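Local coordinates for CDP-glucose-4,6-dehydratase (PDB 1RKX), which catalyses the dehydration of CDP-D-glucose to CDP-4-keto-6-deoxy-D-glucose, using a bound NAD in a Rossmann-type fold of the short-chain dehydrogenase/reductase family, at residues Thr15-Phe20 with Asp57-Glu62; Ser48-Glu51 with Val55-Gly58. All coordinates share one frame; numbering follows the deposited sequence.

Overall arrangement
Both interactions lie on the same side of the chain's centre, in its Rossmann domain, about 7 Å apart between centres. Interaction 1 joins the dinucleotide-binding loop after strand 11-15 to strand 60-63, an outermost strand of the parallel sheet; it is partly buried and rests on a single side-chain hydrogen bond with a methionine beside it. Interaction 2 is local and more buried: helix 49-52 packs against the loop that leads into that same strand, through one backbone bond, a water and apolar packing. D57 and G58 belong to both. The rings of H17 and F50 meet with planes at about 90°, joining the two contacts directly.

Interaction 1: residues Thr15-Phe20 with Asp57-Glu62; sequences TGHTGF and DGMQSE. With NAD (nicotinamide-adenine-dinucleotide), chain G.
H17 reaches from the glycine-rich NAD-binding loop of the Rossmann fold to strand 60-63, at the border of the parallel sheet. The polar part of the contact is one bond: H17 NE2 and S61 OG are 2.8 Å apart and nearly in line, at 174°, with the hydroxyl in the plane of the imidazole at its edge. Either atom could be the donor. On the other ring nitrogen, ND1 is hydrogen-bonded to S40 OG, so the imidazole is gripped at both nitrogens and its rotation is fixed.

The apolar part comes from M59. Its chain bends at chi3 (-71°) and brings the methyl CE to 3.6 Å from H17 CD2. The sulfur SD stands 5.0 Å from the centroid of the H17 ring, an oblique Met-aromatic approach. T18 CG2 lies over one face of the imidazole, toward the rim.

The ligand contacts belong to the other side of the loop, where a type I turn runs from G16 to G19, and G19 is the N-cap of helix 20-31. H17 thus ties to the sheet border a turn that itself meets the cofactor through T18. The ribose hydroxyl O3B of NAD donates to T18 OG1, which is also bonded to L41 O. At the start of the helix, F20 N gives its hydrogen to the phosphate oxygen NAD O2A over 2.8 Å, at 173°.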
loop_
_atom_site.group_PDB
_atom_site.type_symbol
_atom_site.label_atom_id
_atom_site.label_comp_id
_atom_site.label_asym_id
_atom_site.label_seq_id
_atom_site.Cartn_x
_atom_site.Cartn_y
_atom_site.Cartn_z
ATOM N N THR C 15 -11.358 -16.106 -29.340
ATOM C CA THR C 15 -12.190 -14.976 -29.736
ATOM C C THR C 15 -11.204 -13.932 -30.232
ATOM O O THR C 15 -10.081 -13.845 -29.719
ATOM C CB THR C 15 -13.015 -14.377 -28.560
ATOM O OG1 THR C 15 -12.133 -13.811 -27.577
ATOM C CG2 THR C 15 -13.887 -15.445 -27.920
ATOM N N GLY C 16 -11.604 -13.153 -31.230
ATOM C CA GLY C 16 -10.720 -12.133 -31.761
ATOM C C GLY C 16 -9.660 -12.676 -32.706
ATOM O O GLY C 16 -8.609 -12.056 -32.888
ATOM N N HIS C 17 -9.931 -13.830 -33.311
ATOM C CA HIS C 17 -8.991 -14.444 -34.240
ATOM C C HIS C 17 -8.813 -13.654 -35.540
ATOM O O HIS C 17 -7.849 -13.883 -36.272
ATOM C CB HIS C 17 -9.429 -15.877 -34.575
ATOM C CG HIS C 17 -10.623 -15.951 -35.479
ATOM N ND1 HIS C 17 -11.855 -15.432 -35.136
ATOM C CD2 HIS C 17 -10.776 -16.498 -36.709
ATOM C CE1 HIS C 17 -12.716 -15.660 -36.113
ATOM N NE2 HIS C 17 -12.087 -16.306 -37.078
ATOM N N THR C 18 -9.724 -12.724 -35.832
ATOM C CA THR C 18 -9.617 -11.941 -37.063
ATOM C C THR C 18 -8.775 -10.680 -36.877
ATOM O O THR C 18 -8.608 -9.895 -37.808
ATOM C CB THR C 18 -11.010 -11.516 -37.592
ATOM O OG1 THR C 18 -11.653 -10.672 -36.632
ATOM C CG2 THR C 18 -11.882 -12.751 -37.866
ATOM N N GLY C 19 -8.251 -10.497 -35.670
ATOM C CA GLY C 19 -7.437 -9.329 -35.383
ATOM C C GLY C 19 -5.943 -9.589 -35.476
ATOM O O GLY C 19 -5.506 -10.676 -35.868
ATOM N N PHE C 20 -5.160 -8.583 -35.098
ATOM C CA PHE C 20 -3.703 -8.658 -35.144
ATOM C C PHE C 20 -3.119 -9.748 -34.249
ATOM O O PHE C 20 -2.498 -10.695 -34.740
ATOM C CB PHE C 20 -3.116 -7.287 -34.777
ATOM C CG PHE C 20 -1.612 -7.263 -34.682
ATOM C CD1 PHE C 20 -0.820 -7.665 -35.757
ATOM C CD2 PHE C 20 -0.989 -6.784 -33.531
ATOM C CE1 PHE C 20 0.576 -7.589 -35.691
ATOM C CE2 PHE C 20 0.404 -6.701 -33.448
ATOM C CZ PHE C 20 1.190 -7.103 -34.533
ATOM N N ASP C 57 -8.163 -20.280 -43.366
ATOM C CA ASP C 57 -8.012 -21.529 -44.110
ATOM C C ASP C 57 -7.656 -22.779 -43.322
ATOM O O ASP C 57 -8.087 -23.873 -43.686
ATOM C CB ASP C 57 -7.021 -21.318 -45.255
ATOM C CG ASP C 57 -7.462 -20.213 -46.191
ATOM O OD1 ASP C 57 -8.576 -19.679 -45.991
ATOM O OD2 ASP C 57 -6.706 -19.870 -47.120
ATOM N N GLY C 58 -6.893 -22.633 -42.244
ATOM C CA GLY C 58 -6.524 -23.806 -41.465
ATOM C C GLY C 58 -7.273 -23.967 -40.155
ATOM O O GLY C 58 -6.798 -24.649 -39.242
ATOM N N MET C 59 -8.455 -23.363 -40.055
ATOM C CA MET C 59 -9.231 -23.443 -38.820
ATOM C C MET C 59 -10.715 -23.213 -39.079
ATOM O O MET C 59 -11.123 -22.952 -40.207
ATOM C CB MET C 59 -8.737 -22.368 -37.844
ATOM C CG MET C 59 -9.025 -20.949 -38.338
ATOM S SD MET C 59 -8.387 -19.621 -37.275
ATOM C CE MET C 59 -9.499 -19.764 -35.855
ATOM N N GLN C 60 -11.513 -23.327 -38.020
ATOM C CA GLN C 60 -12.947 -23.064 -38.093
ATOM C C GLN C 60 -13.060 -21.572 -37.807
ATOM O O GLN C 60 -12.619 -21.113 -36.759
ATOM C CB GLN C 60 -13.703 -23.817 -37.003
ATOM C CG GLN C 60 -13.970 -25.274 -37.278
ATOM C CD GLN C 60 -14.906 -25.871 -36.250
ATOM O OE1 GLN C 60 -15.993 -25.346 -36.010
ATOM N NE2 GLN C 60 -14.491 -26.977 -35.638
ATOM N N SER C 61 -13.648 -20.819 -38.727
ATOM C CA SER C 61 -13.776 -19.383 -38.546
ATOM C C SER C 61 -15.242 -18.944 -38.494
ATOM O O SER C 61 -15.958 -19.022 -39.494
ATOM C CB SER C 61 -13.045 -18.676 -39.686
ATOM O OG SER C 61 -13.094 -17.275 -39.557
ATOM N N GLU C 62 -15.691 -18.493 -37.325
ATOM C CA GLU C 62 -17.069 -18.036 -37.183
ATOM C C GLU C 62 -17.122 -16.534 -36.948
ATOM O O GLU C 62 -16.372 -15.993 -36.128
ATOM C CB GLU C 62 -17.778 -18.738 -36.024
ATOM C CG GLU C 62 -19.266 -18.398 -35.953
ATOM C CD GLU C 62 -19.973 -19.033 -34.775
ATOM O OE1 GLU C 62 -19.454 -20.027 -34.231
ATOM O OE2 GLU C 62 -21.063 -18.544 -34.406
HETATM P PA NAD G . -7.391 -5.924 -33.202
HETATM O O1A NAD G . -8.327 -4.793 -33.382
HETATM O O2A NAD G . -6.486 -6.241 -34.339
HETATM O O5B NAD G . -8.192 -7.266 -32.824
HETATM C C5B NAD G . -9.423 -7.157 -32.069
HETATM C C4B NAD G . -10.315 -8.378 -32.299
HETATM O O4B NAD G . -11.477 -8.070 -31.496
HETATM C C3B NAD G . -10.813 -8.489 -33.732
HETATM O O3B NAD G . -10.597 -9.852 -34.150
HETATM C C2B NAD G . -12.272 -8.090 -33.611
HETATM O O2B NAD G . -13.116 -8.660 -34.650
HETATM C C1B NAD G . -12.593 -8.535 -32.208
HETATM N N9A NAD G . -13.787 -7.897 -31.678
HETATM C C8A NAD G . -13.947 -6.590 -31.300
HETATM N N7A NAD G . -15.173 -6.309 -30.866
HETATM C C5A NAD G . -15.846 -7.510 -30.972
HETATM C C6A NAD G . -17.179 -7.867 -30.673
HETATM N N6A NAD G . -18.112 -7.069 -30.199
HETATM N N1A NAD G . -17.550 -9.168 -30.895
HETATM C C2A NAD G . -16.601 -10.027 -31.392
HETATM N N3A NAD G . -15.342 -9.809 -31.705
HETATM C C4A NAD G . -15.012 -8.509 -31.471
HETATM O O3 NAD G . -6.565 -5.669 -31.904
HETATM P PN NAD G . -5.363 -6.534 -31.207
HETATM O O1N NAD G . -4.200 -5.643 -31.257
HETATM O O2N NAD G . -5.181 -7.787 -31.983
HETATM O O5D NAD G . -5.868 -6.697 -29.717
HETATM C C5D NAD G . -6.106 -8.030 -29.252
HETATM C C4D NAD G . -6.501 -8.005 -27.788
HETATM O O4D NAD G . -5.309 -7.519 -27.087
HETATM C C3D NAD G . -7.617 -7.060 -27.340
HETATM O O3D NAD G . -8.258 -7.639 -26.186
HETATM C C2D NAD G . -6.842 -5.803 -26.968
HETATM O O2D NAD G . -7.619 -4.976 -26.085
HETATM C C1D NAD G . -5.635 -6.401 -26.295
HETATM N N1N NAD G . -4.519 -5.465 -26.232
HETATM C C2N NAD G . -3.720 -5.159 -27.348
HETATM C C3N NAD G . -2.530 -4.261 -27.223
HETATM C C7N NAD G . -1.713 -4.036 -28.429
HETATM O O7N NAD G . -0.717 -3.308 -28.300
HETATM N N7N NAD G . -1.997 -4.577 -29.633
HETATM C C4N NAD G . -2.284 -3.563 -25.904
HETATM C C5N NAD G . -3.242 -3.980 -24.834
HETATM C C6N NAD G . -4.234 -4.833 -24.983
#

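Interaction 2: residues Ser48-Glu51 with Val55-Gly58; sequences SLFE and VADG
F50 turns its ring toward V55 and A56 because its chi1 of -172° carries CG opposite the backbone N, and V55 takes the corresponding torsion (chi1 172°), which sets CG1 beside the F50 ring and CG2 near the F50 backbone. Here the chain leaves the short helix 49-52 of the Rossmann domain and folds back against it through 55-57, which have helical backbone angles without the regular bonds, before running on to strand 60-63.

The apolar contact is made by CD1, CE1 and CZ of the phenyl ring. F50 CD1 approaches V55 CB at 3.5 Å, and farther out F50 CZ lies at the same 3.5 Å from A56 CB. The F50 and V55 side chains cross at about a right angle, and both neighbours meet the ring obliquely. V55 also packs on S26 and L27 of helix 20-31, while the F50 ring goes on to touch T18 and S61, placing this small unit between the cofactor loop and the sheet border.

The polar contact is centred on one carbonyl. F50 O accepts from V55 N over 3.0 Å, with the donor in the carbonyl plane, and it takes a second hydrogen from a water 2.8 Å away. That water in turn accepts from A56 N, so the two successive amides after the bend are tied to the same oxygen, one directly and one through the water. At the front of the helix S48 is the N-cap: its OG accepts from E51 N over 3.2 Å. The bridging water also sits over one face of the F50 ring, its O above the ring centre.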
loop_
_atom_site.group_PDB
_atom_site.type_symbol
_atom_site.label_atom_id
_atom_site.label_comp_id
_atom_site.label_asym_id
_atom_site.label_seq_id
_atom_site.Cartn_x
_atom_site.Cartn_y
_atom_site.Cartn_z
ATOM N N SER C 48 -5.573 -6.754 -43.811
ATOM C CA SER C 48 -5.590 -7.345 -42.483
ATOM C C SER C 48 -4.722 -8.595 -42.477
ATOM O O SER C 48 -4.547 -9.243 -43.507
ATOM C CB SER C 48 -7.019 -7.735 -42.091
ATOM O OG SER C 48 -7.483 -8.813 -42.889
ATOM N N LEU C 49 -4.163 -8.928 -41.321
ATOM C CA LEU C 49 -3.354 -10.135 -41.212
ATOM C C LEU C 49 -4.259 -11.315 -41.550
ATOM O O LEU C 49 -3.850 -12.261 -42.228
ATOM C CB LEU C 49 -2.826 -10.299 -39.788
ATOM C CG LEU C 49 -2.048 -11.584 -39.487
ATOM C CD1 LEU C 49 -0.722 -11.587 -40.253
ATOM C CD2 LEU C 49 -1.792 -11.680 -37.992
ATOM N N PHE C 50 -5.498 -11.240 -41.076
ATOM C CA PHE C 50 -6.477 -12.304 -41.295
ATOM C C PHE C 50 -6.522 -12.749 -42.755
ATOM O O PHE C 50 -6.418 -13.933 -43.049
ATOM C CB PHE C 50 -7.873 -11.840 -40.861
ATOM C CG PHE C 50 -8.910 -12.931 -40.882
ATOM C CD1 PHE C 50 -8.832 -13.996 -39.984
ATOM C CD2 PHE C 50 -9.964 -12.896 -41.796
ATOM C CE1 PHE C 50 -9.795 -15.016 -39.991
ATOM C CE2 PHE C 50 -10.930 -13.906 -41.813
ATOM C CZ PHE C 50 -10.846 -14.968 -40.910
ATOM N N GLU C 51 -6.667 -11.791 -43.666
ATOM C CA GLU C 51 -6.741 -12.105 -45.088
ATOM C C GLU C 51 -5.381 -12.334 -45.746
ATOM O O GLU C 51 -5.211 -13.293 -46.504
ATOM C CB GLU C 51 -7.471 -10.990 -45.841
ATOM C CG GLU C 51 -8.930 -10.790 -45.440
ATOM C CD GLU C 51 -9.784 -12.030 -45.644
ATOM O OE1 GLU C 51 -9.430 -12.875 -46.490
ATOM O OE2 GLU C 51 -10.825 -12.148 -44.969
ATOM N N VAL C 55 -5.443 -16.649 -42.389
ATOM C CA VAL C 55 -5.688 -17.196 -41.061
ATOM C C VAL C 55 -6.844 -18.200 -40.988
ATOM O O VAL C 55 -6.749 -19.206 -40.290
ATOM C CB VAL C 55 -5.955 -16.060 -40.032
ATOM C CG1 VAL C 55 -6.398 -16.645 -38.702
ATOM C CG2 VAL C 55 -4.699 -15.229 -39.834
ATOM N N ALA C 56 -7.930 -17.940 -41.711
ATOM C CA ALA C 56 -9.099 -18.823 -41.661
ATOM C C ALA C 56 -8.960 -20.197 -42.310
ATOM O O ALA C 56 -9.566 -21.165 -41.858
ATOM C CB ALA C 56 -10.301 -18.112 -42.266
ATOM N N ASP C 57 -8.163 -20.280 -43.366
ATOM C CA ASP C 57 -8.012 -21.529 -44.110
ATOM C C ASP C 57 -7.656 -22.779 -43.322
ATOM O O ASP C 57 -8.087 -23.873 -43.686
ATOM C CB ASP C 57 -7.021 -21.318 -45.255
ATOM C CG ASP C 57 -7.462 -20.213 -46.191
ATOM O OD1 ASP C 57 -8.576 -19.679 -45.991
ATOM O OD2 ASP C 57 -6.706 -19.870 -47.120
ATOM N N GLY C 58 -6.893 -22.633 -42.244
ATOM C CA GLY C 58 -6.524 -23.806 -41.465
ATOM C C GLY C 58 -7.273 -23.967 -40.155
ATOM O O GLY C 58 -6.798 -24.649 -39.242
HETATM O O HOH W 1 -8.243 -15.930 -43.752
#